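Local atomic coordinates of uncharacterized protein (Bacteroides cellulosilyticus, PDB entry 5JVK), a protein that belongs to glycoside hydrolase family 39 and probably hydrolyses O-glycosidic bonds in carbohydrates as an endo-acting enzyme of a gut bacterium. Residues A[36-41]-A[73-78]; A[135-140]-A[171-176]. All blocks are in the same frame, centred on the assembly; numbering follows the deposited sequence.

Interaction 1 of 2, residues A[36-41]-A[73-78]; sequences MRLTGK and LELTLA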
ATOM      1  N   MET A  36       8.185 -13.843  39.908  1.00 62.34           N
ATOM      2  CA  MET A  36       7.846 -12.772  38.968  1.00 60.77           C
ATOM      3  C   MET A  36       6.738 -13.224  38.012  1.00 58.85           C
ATOM      4  O   MET A  36       6.949 -14.122  37.195  1.00 57.82           O
ATOM      5  CB  MET A  36       9.082 -12.345  38.169  1.00 60.92           C
ATOM      6  CG  MET A  36      10.191 -11.744  39.017  1.00 61.46           C
ATOM      7  SD  MET A  36      11.666 -11.339  38.057  1.00 62.51           S
ATOM      8  CE  MET A  36      12.825 -10.895  39.351  1.00 62.29           C
ATOM      9  N   ARG A  37       5.561 -12.605  38.137  1.00 57.51           N
ATOM     10  CA  ARG A  37       4.417 -12.865  37.251  1.00 56.69           C
ATOM     11  C   ARG A  37       4.340 -11.806  36.150  1.00 54.16           C
ATOM     12  O   ARG A  37       4.490 -10.614  36.431  1.00 54.12           O
ATOM     13  CB  ARG A  37       3.102 -12.837  38.036  1.00 58.11           C
ATOM     14  CG  ARG A  37       2.887 -13.994  38.996  1.00 59.97           C
ATOM     15  CD  ARG A  37       1.462 -13.962  39.538  1.00 61.96           C
ATOM     16  NE  ARG A  37       1.269 -14.842  40.694  1.00 63.75           N
ATOM     17  CZ  ARG A  37       1.117 -16.170  40.649  1.00 63.69           C
ATOM     18  NH1 ARG A  37       0.943 -16.847  41.784  1.00 63.08           N
ATOM     19  NH2 ARG A  37       1.141 -16.834  39.492  1.00 63.96           N
ATOM     20  N   LEU A  38       4.086 -12.243  34.915  1.00 50.85           N
ATOM     21  CA  LEU A  38       3.887 -11.344  33.769  1.00 47.73           C
ATOM     22  C   LEU A  38       2.400 -11.274  33.420  1.00 46.10           C
ATOM     23  O   LEU A  38       1.839 -12.236  32.891  1.00 45.07           O
ATOM     24  CB  LEU A  38       4.697 -11.835  32.562  1.00 46.80           C
ATOM     25  CG  LEU A  38       4.579 -11.071  31.236  1.00 46.43           C
ATOM     26  CD1 LEU A  38       4.894  -9.590  31.401  1.00 46.34           C
ATOM     27  CD2 LEU A  38       5.493 -11.699  30.195  1.00 46.17           C
ATOM     28  N   THR A  39       1.768 -10.140  33.727  1.00 45.12           N
ATOM     29  CA  THR A  39       0.360  -9.901  33.395  1.00 44.53           C
ATOM     30  C   THR A  39       0.268  -9.123  32.079  1.00 44.24           C
ATOM     31  O   THR A  39       1.037  -8.180  31.855  1.00 43.40           O
ATOM     32  CB  THR A  39      -0.354  -9.113  34.514  1.00 44.52           C
ATOM     33  OG1 THR A  39      -0.181  -9.790  35.765  1.00 44.71           O
ATOM     34  CG2 THR A  39      -1.854  -8.975  34.230  1.00 44.75           C
ATOM     35  N   GLY A  40      -0.674  -9.525  31.222  1.00 43.29           N
ATOM     36  CA  GLY A  40      -0.911  -8.882  29.926  1.00 42.54           C
ATOM     37  C   GLY A  40      -2.373  -8.516  29.735  1.00 41.94           C
ATOM     38  O   GLY A  40      -3.256  -9.324  30.026  1.00 42.48           O
ATOM     39  N   LYS A  41      -2.618  -7.296  29.255  1.00 40.90           N
ATOM     40  CA  LYS A  41      -3.960  -6.810  28.927  1.00 39.82           C
ATOM     41  C   LYS A  41      -3.988  -6.371  27.466  1.00 37.97           C
ATOM     42  O   LYS A  41      -3.191  -5.521  27.067  1.00 37.96           O
ATOM     43  CB  LYS A  41      -4.328  -5.616  29.808  1.00 40.98           C
ATOM     44  CG  LYS A  41      -4.706  -5.970  31.237  1.00 42.50           C
ATOM     45  CD  LYS A  41      -5.008  -4.726  32.065  1.00 43.67           C
ATOM     46  CE  LYS A  41      -6.387  -4.152  31.770  1.00 44.74           C
ATOM     47  NZ  LYS A  41      -6.539  -2.761  32.282  1.00 45.44           N
ATOM     48  N   LEU A  73      -1.468  -3.528  23.754  1.00 31.00           N
ATOM     49  CA  LEU A  73      -0.978  -4.568  24.658  1.00 32.47           C
ATOM     50  C   LEU A  73      -0.214  -3.921  25.814  1.00 34.58           C
ATOM     51  O   LEU A  73       0.891  -3.415  25.617  1.00 35.13           O
ATOM     52  CB  LEU A  73      -0.068  -5.539  23.896  1.00 32.10           C
ATOM     53  CG  LEU A  73       0.668  -6.636  24.673  1.00 31.80           C
ATOM     54  CD1 LEU A  73      -0.280  -7.519  25.473  1.00 31.77           C
ATOM     55  CD2 LEU A  73       1.489  -7.474  23.709  1.00 31.72           C
ATOM     56  N   GLU A  74      -0.812  -3.932  27.007  1.00 36.55           N
ATOM     57  CA  GLU A  74      -0.173  -3.425  28.229  1.00 38.37           C
ATOM     58  C   GLU A  74       0.423  -4.597  29.010  1.00 39.05           C
ATOM     59  O   GLU A  74      -0.316  -5.474  29.458  1.00 38.96           O
ATOM     60  CB  GLU A  74      -1.197  -2.691  29.103  1.00 39.21           C
ATOM     61  CG  GLU A  74      -1.746  -1.411  28.485  1.00 40.09           C
ATOM     62  CD  GLU A  74      -3.072  -0.966  29.087  1.00 41.05           C
ATOM     63  OE1 GLU A  74      -3.321  -1.233  30.285  1.00 40.91           O
ATOM     64  OE2 GLU A  74      -3.869  -0.335  28.354  1.00 41.46           O
ATOM     65  N   LEU A  75       1.748  -4.610  29.162  1.00 40.70           N
ATOM     66  CA  LEU A  75       2.461  -5.685  29.870  1.00 42.07           C
ATOM     67  C   LEU A  75       3.072  -5.176  31.175  1.00 44.17           C
ATOM     68  O   LEU A  75       3.620  -4.072  31.219  1.00 44.15           O
ATOM     69  CB  LEU A  75       3.557  -6.279  28.978  1.00 41.49           C
ATOM     70  CG  LEU A  75       3.075  -7.149  27.812  1.00 41.21           C
ATOM     71  CD1 LEU A  75       4.181  -7.356  26.787  1.00 41.15           C
ATOM     72  CD2 LEU A  75       2.549  -8.490  28.301  1.00 40.85           C
ATOM     73  N   THR A  76       2.974  -5.993  32.226  1.00 46.63           N
ATOM     74  CA  THR A  76       3.477  -5.651  33.562  1.00 48.70           C
ATOM     75  C   THR A  76       4.127  -6.870  34.223  1.00 50.41           C
ATOM     76  O   THR A  76       3.447  -7.860  34.510  1.00 49.84           O
ATOM     77  CB  THR A  76       2.337  -5.134  34.466  1.00 49.14           C
ATOM     78  OG1 THR A  76       1.735  -3.980  33.867  1.00 49.13           O
ATOM     79  CG2 THR A  76       2.851  -4.766  35.862  1.00 49.45           C
ATOM     80  N   LEU A  77       5.439  -6.788  34.448  1.00 52.89           N
ATOM     81  CA  LEU A  77       6.181  -7.796  35.210  1.00 55.22           C
ATOM     82  C   LEU A  77       6.309  -7.324  36.658  1.00 58.02           C
ATOM     83  O   LEU A  77       6.716  -6.185  36.900  1.00 58.92           O
ATOM     84  CB  LEU A  77       7.567  -8.012  34.598  1.00 54.30           C
ATOM     85  CG  LEU A  77       8.439  -9.126  35.185  1.00 53.54           C
ATOM     86  CD1 LEU A  77       7.728 -10.472  35.157  1.00 53.09           C
ATOM     87  CD2 LEU A  77       9.757  -9.198  34.428  1.00 53.38           C
ATOM     88  N   ALA A  78       5.966  -8.192  37.611  1.00 61.72           N
ATOM     89  CA  ALA A  78       5.959  -7.825  39.034  1.00 65.38           C
ATOM     90  C   ALA A  78       6.140  -9.028  39.960  1.00 69.38           C
ATOM     91  O   ALA A  78       5.681 -10.131  39.652  1.00 68.83           O
ATOM     92  CB  ALA A  78       4.669  -7.094  39.377  1.00 65.06           C
TER
HETATM   93  O   HOH W   1      -0.419  -5.597  32.491  1.00 47.00           O
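Lys41 and Glu74 form a hydrogen-bonded antiparallel pair: Lys41 N donates to Glu74 O and Glu74 N returns the bond to Lys41 O, each at 2.9 Å. Thr39 and Thr76 repeat this pattern, with Thr39 N to Thr76 O at 2.9 Å, and Arg37 pairs likewise with Ala78. A water reinforces the middle of the seam, donating to Thr39 O and Glu74 O and hydrogen-bonded to Thr76 OG1 at 3.0 Å. The Lys41 and Glu74 side chains leave on the same face and slant across one another, Lys41 NZ stopping 4.1 Å from Glu74 OE1, too far for a salt bridge though the charges probably still attract. The two segments are neighbouring inner strands of the mixed sheet in the N-terminal beta domain: strand 50-55 hydrogen-bonds to the backbone of Leu38 and Gly40, and strand 83-94 to that of Leu73, Leu75 and Leu77. Arg37, Thr39, Lys41, Glu74, Thr76 and Ala78 make the more polar face, while Leu38, Leu75 and Leu77 point to the other face, into the domain. There Leu77 CG lies anti to the backbone N (chi1 -174°), which lays CD1 over the Arg37 carbonyl and 3.8 Å from Met36 CB. Leu38 CD1 meets Leu75 CD2 at 4.0 Å. Gly40 meets Leu75 CD2 through its CA, at 3.8 Å, where a CB would be tight. Leu61 of strand 60-65 covers both Leu38 and Leu75.

Interaction 2 of 2, residues A[135-140]-A[171-176]; sequences TDLAWE and IVFGYA. With GOL (glycerol), chain G.
Leu137 and Phe173 meet on the buried face of two parallel strands, where Leu137 CD1 reaches the ring edge at Phe173 CD1, 3.3 Å away. Farther along the same side of the ring, Trp139 CB approaches Phe173 CZ obliquely, at 3.7 Å, and the five-membered ring of Trp139 lies oblique to it, the planes at 40°. Leu137 CB also rests on Ile171 CG2 at 3.6 Å. Across the sheet, Val172 CG1 sits beside the Asp136 carboxylate, whose OD1 shares a water with Val172 O. A glycerol, probably from the crystallisation liquor, donates O3 to Asp136 OD2 at 2.7 Å and O2 to OD1; Tyr175 OH hydrogen-bonds the same O2 at 3.2 Å. The backbone sets this frame: Val172 N to Thr135 O, Leu137 N to Val172 O and Gly174 N to Leu137 O knit the strands, and Trp139 N to Gly174 O at 3.1 Å, nearly straight at 171°, carries the pairing into helix 139-142. Strands 132-138 and 168-174 are the second and third of the closed (beta/alpha)8 barrel, joined by a beta-alpha-beta crossover through helix 153-164. Phe173 lies on the helix-facing side of its strand, and its chi1 of 180°, with CG beside the carbonyl carbon, swings the ring toward Leu137 and Trp139; helix 194-211 packs Ala203 and Leu204 on it. Trp139 NE1 is hydrogen-bonded to Glu143 OE1. Cutting Phe173 back to an alanine is likely to open a gap between Leu137, Trp139 and that helix, removing one support of the indole. Asp136 and Tyr175 thus present hydroxyl-binding groups at the C-terminal strand ends, where such barrels carry their active site, and the bound polyol is consistent with a sugar-binding surface.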
ATOM      1  N   THR A 135       9.968  -2.096  -4.891  1.00 27.45           N
ATOM      2  CA  THR A 135      11.258  -1.767  -4.291  1.00 28.46           C
ATOM      3  C   THR A 135      12.282  -1.332  -5.334  1.00 29.57           C
ATOM      4  O   THR A 135      12.100  -1.543  -6.534  1.00 28.94           O
ATOM      5  CB  THR A 135      11.796  -2.925  -3.426  1.00 28.58           C
ATOM      6  OG1 THR A 135      12.876  -2.449  -2.615  1.00 29.05           O
ATOM      7  CG2 THR A 135      12.259  -4.104  -4.280  1.00 28.65           C
ATOM      8  N   ASP A 136      13.354  -0.717  -4.848  1.00 31.97           N
ATOM      9  CA  ASP A 136      14.353  -0.083  -5.700  1.00 34.10           C
ATOM     10  C   ASP A 136      15.392  -1.067  -6.205  1.00 34.73           C
ATOM     11  O   ASP A 136      15.659  -2.097  -5.581  1.00 34.49           O
ATOM     12  CB  ASP A 136      15.071   1.033  -4.942  1.00 35.29           C
ATOM     13  CG  ASP A 136      14.137   2.132  -4.515  1.00 37.10           C
ATOM     14  OD1 ASP A 136      13.827   3.012  -5.349  1.00 38.39           O
ATOM     15  OD2 ASP A 136      13.713   2.115  -3.338  1.00 39.25           O
ATOM     16  N   LEU A 137      15.970  -0.729  -7.349  1.00 35.83           N
ATOM     17  CA  LEU A 137      17.162  -1.387  -7.848  1.00 37.36           C
ATOM     18  C   LEU A 137      18.052  -0.310  -8.455  1.00 37.72           C
ATOM     19  O   LEU A 137      17.652   0.366  -9.402  1.00 36.90           O
ATOM     20  CB  LEU A 137      16.791  -2.458  -8.878  1.00 38.34           C
ATOM     21  CG  LEU A 137      17.896  -3.392  -9.397  1.00 38.96           C
ATOM     22  CD1 LEU A 137      18.804  -2.695 -10.402  1.00 40.42           C
ATOM     23  CD2 LEU A 137      18.712  -3.978  -8.251  1.00 38.88           C
ATOM     24  N   ALA A 138      19.251  -0.155  -7.901  1.00 39.27           N
ATOM     25  CA  ALA A 138      20.188   0.862  -8.358  1.00 40.69           C
ATOM     26  C   ALA A 138      20.969   0.359  -9.571  1.00 41.91           C
ATOM     27  O   ALA A 138      21.537  -0.736  -9.536  1.00 42.14           O
ATOM     28  CB  ALA A 138      21.140   1.239  -7.234  1.00 41.15           C
ATOM     29  N   TRP A 139      20.975   1.158 -10.637  1.00 43.22           N
ATOM     30  CA  TRP A 139      21.824   0.935 -11.819  1.00 44.76           C
ATOM     31  C   TRP A 139      23.293   0.784 -11.403  1.00 45.56           C
ATOM     32  O   TRP A 139      23.986  -0.123 -11.865  1.00 45.85           O
ATOM     33  CB  TRP A 139      21.634   2.107 -12.796  1.00 45.08           C
ATOM     34  CG  TRP A 139      22.433   2.089 -14.078  1.00 45.42           C
ATOM     35  CD1 TRP A 139      23.095   1.032 -14.637  1.00 45.63           C
ATOM     36  CD2 TRP A 139      22.604   3.189 -14.980  1.00 45.81           C
ATOM     37  NE1 TRP A 139      23.689   1.415 -15.816  1.00 46.05           N
ATOM     38  CE2 TRP A 139      23.402   2.733 -16.050  1.00 45.97           C
ATOM     39  CE3 TRP A 139      22.170   4.522 -14.980  1.00 45.93           C
ATOM     40  CZ2 TRP A 139      23.773   3.563 -17.115  1.00 46.13           C
ATOM     41  CZ3 TRP A 139      22.539   5.347 -16.036  1.00 45.89           C
ATOM     42  CH2 TRP A 139      23.336   4.863 -17.089  1.00 45.96           C
ATOM     43  N   GLU A 140      23.734   1.671 -10.513  1.00 46.79           N
ATOM     44  CA  GLU A 140      25.050   1.598  -9.855  1.00 47.94           C
ATOM     45  C   GLU A 140      25.403   0.195  -9.339  1.00 47.99           C
ATOM     46  O   GLU A 140      26.496  -0.310  -9.599  1.00 48.50           O
ATOM     47  CB  GLU A 140      25.089   2.608  -8.697  1.00 48.81           C
ATOM     48  CG  GLU A 140      26.445   2.802  -8.036  1.00 49.27           C
ATOM     49  CD  GLU A 140      26.466   4.004  -7.104  1.00 49.91           C
ATOM     50  OE1 GLU A 140      26.113   5.118  -7.554  1.00 49.53           O
ATOM     51  OE2 GLU A 140      26.838   3.838  -5.922  1.00 50.27           O
ATOM     52  N   ILE A 171       9.631  -3.586  -9.801  1.00 27.66           N
ATOM     53  CA  ILE A 171      10.980  -3.071  -9.526  1.00 27.78           C
ATOM     54  C   ILE A 171      11.203  -1.734 -10.225  1.00 28.28           C
ATOM     55  O   ILE A 171      11.059  -1.637 -11.445  1.00 27.75           O
ATOM     56  CB  ILE A 171      12.075  -4.075  -9.969  1.00 27.68           C
ATOM     57  CG1 ILE A 171      11.872  -5.444  -9.298  1.00 27.49           C
ATOM     58  CG2 ILE A 171      13.477  -3.536  -9.680  1.00 27.60           C
ATOM     59  CD1 ILE A 171      12.085  -5.475  -7.795  1.00 27.43           C
ATOM     60  N   VAL A 172      11.563  -0.713  -9.443  1.00 29.02           N
ATOM     61  CA  VAL A 172      11.904   0.604  -9.988  1.00 29.89           C
ATOM     62  C   VAL A 172      13.424   0.707 -10.171  1.00 30.70           C
ATOM     63  O   VAL A 172      14.188   0.680  -9.205  1.00 30.59           O
ATOM     64  CB  VAL A 172      11.290   1.788  -9.173  1.00 30.15           C
ATOM     65  CG1 VAL A 172      11.836   1.891  -7.751  1.00 30.28           C
ATOM     66  CG2 VAL A 172      11.489   3.108  -9.911  1.00 30.02           C
ATOM     67  N   PHE A 173      13.838   0.799 -11.434  1.00 32.19           N
ATOM     68  CA  PHE A 173      15.246   0.790 -11.832  1.00 33.76           C
ATOM     69  C   PHE A 173      15.718   2.207 -12.122  1.00 34.73           C
ATOM     70  O   PHE A 173      15.090   2.909 -12.915  1.00 34.57           O
ATOM     71  CB  PHE A 173      15.415  -0.063 -13.099  1.00 33.99           C
ATOM     72  CG  PHE A 173      16.831  -0.140 -13.600  1.00 33.87           C
ATOM     73  CD1 PHE A 173      17.692  -1.102 -13.107  1.00 34.02           C
ATOM     74  CD2 PHE A 173      17.300   0.741 -14.570  1.00 33.86           C
ATOM     75  CE1 PHE A 173      19.001  -1.190 -13.555  1.00 34.21           C
ATOM     76  CE2 PHE A 173      18.607   0.663 -15.027  1.00 34.14           C
ATOM     77  CZ  PHE A 173      19.462  -0.306 -14.519  1.00 34.19           C
ATOM     78  N   GLY A 174      16.827   2.625 -11.516  1.00 36.27           N
ATOM     79  CA  GLY A 174      17.420   3.912 -11.867  1.00 37.83           C
ATOM     80  C   GLY A 174      18.485   4.445 -10.933  1.00 39.13           C
ATOM     81  O   GLY A 174      19.247   3.679 -10.348  1.00 39.08           O
ATOM     82  N   TYR A 175      18.496   5.771 -10.793  1.00 41.45           N
ATOM     83  CA  TYR A 175      19.595   6.557 -10.211  1.00 43.51           C
ATOM     84  C   TYR A 175      20.905   6.450 -11.013  1.00 45.41           C
ATOM     85  O   TYR A 175      21.210   5.411 -11.600  1.00 46.32           O
ATOM     86  CB  TYR A 175      19.797   6.248  -8.720  1.00 43.86           C
ATOM     87  CG  TYR A 175      18.540   6.446  -7.888  1.00 45.20           C
ATOM     88  CD1 TYR A 175      17.843   7.660  -7.910  1.00 45.93           C
ATOM     89  CD2 TYR A 175      18.044   5.423  -7.073  1.00 45.94           C
ATOM     90  CE1 TYR A 175      16.692   7.846  -7.154  1.00 46.62           C
ATOM     91  CE2 TYR A 175      16.894   5.601  -6.311  1.00 46.27           C
ATOM     92  CZ  TYR A 175      16.222   6.812  -6.353  1.00 46.69           C
ATOM     93  OH  TYR A 175      15.083   6.988  -5.599  1.00 46.50           O
ATOM     94  N   ALA A 176      21.661   7.546 -11.035  1.00 46.83           N
ATOM     95  CA  ALA A 176      22.798   7.701 -11.949  1.00 47.81           C
ATOM     96  C   ALA A 176      23.985   6.806 -11.590  1.00 48.64           C
ATOM     97  O   ALA A 176      24.361   6.699 -10.421  1.00 48.55           O
ATOM     98  CB  ALA A 176      23.238   9.158 -12.002  1.00 48.20           C
TER
HETATM   99  C1  GOL G 654      11.621   6.396  -1.832  1.00 47.95           C
HETATM  100  O1  GOL G 654      10.787   7.566  -1.859  1.00 48.28           O
HETATM  101  C2  GOL G 654      11.784   5.826  -3.244  1.00 47.51           C
HETATM  102  O2  GOL G 654      13.161   5.509  -3.502  1.00 47.88           O
HETATM  103  C3  GOL G 654      10.931   4.573  -3.435  1.00 46.91           C
HETATM  104  O3  GOL G 654      11.467   3.453  -2.720  1.00 46.12           O
HETATM  105  O   HOH W   2      15.196   3.197  -8.017  1.00 31.32           O

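Interaction 1 and interaction 2 share no secondary-structure element: their centres lie 46 Å apart and their nearest atoms about 29 Å, one in the N-terminal beta domain and the other in the barrel. Both join strands within a sheet and both are partly buried, but 36-41 with 73-78 runs antiparallel in an open mixed sheet, with leucines on one face and threonines and charged groups on the other. Segments 135-140 and 171-176 run parallel in a closed barrel, the apolar and aromatic face turned outward to the helices; interaction 2 is the more buried, 7 of its 12 residues against 5, and its polar groups gather at the strand ends around a solvent-derived glycerol.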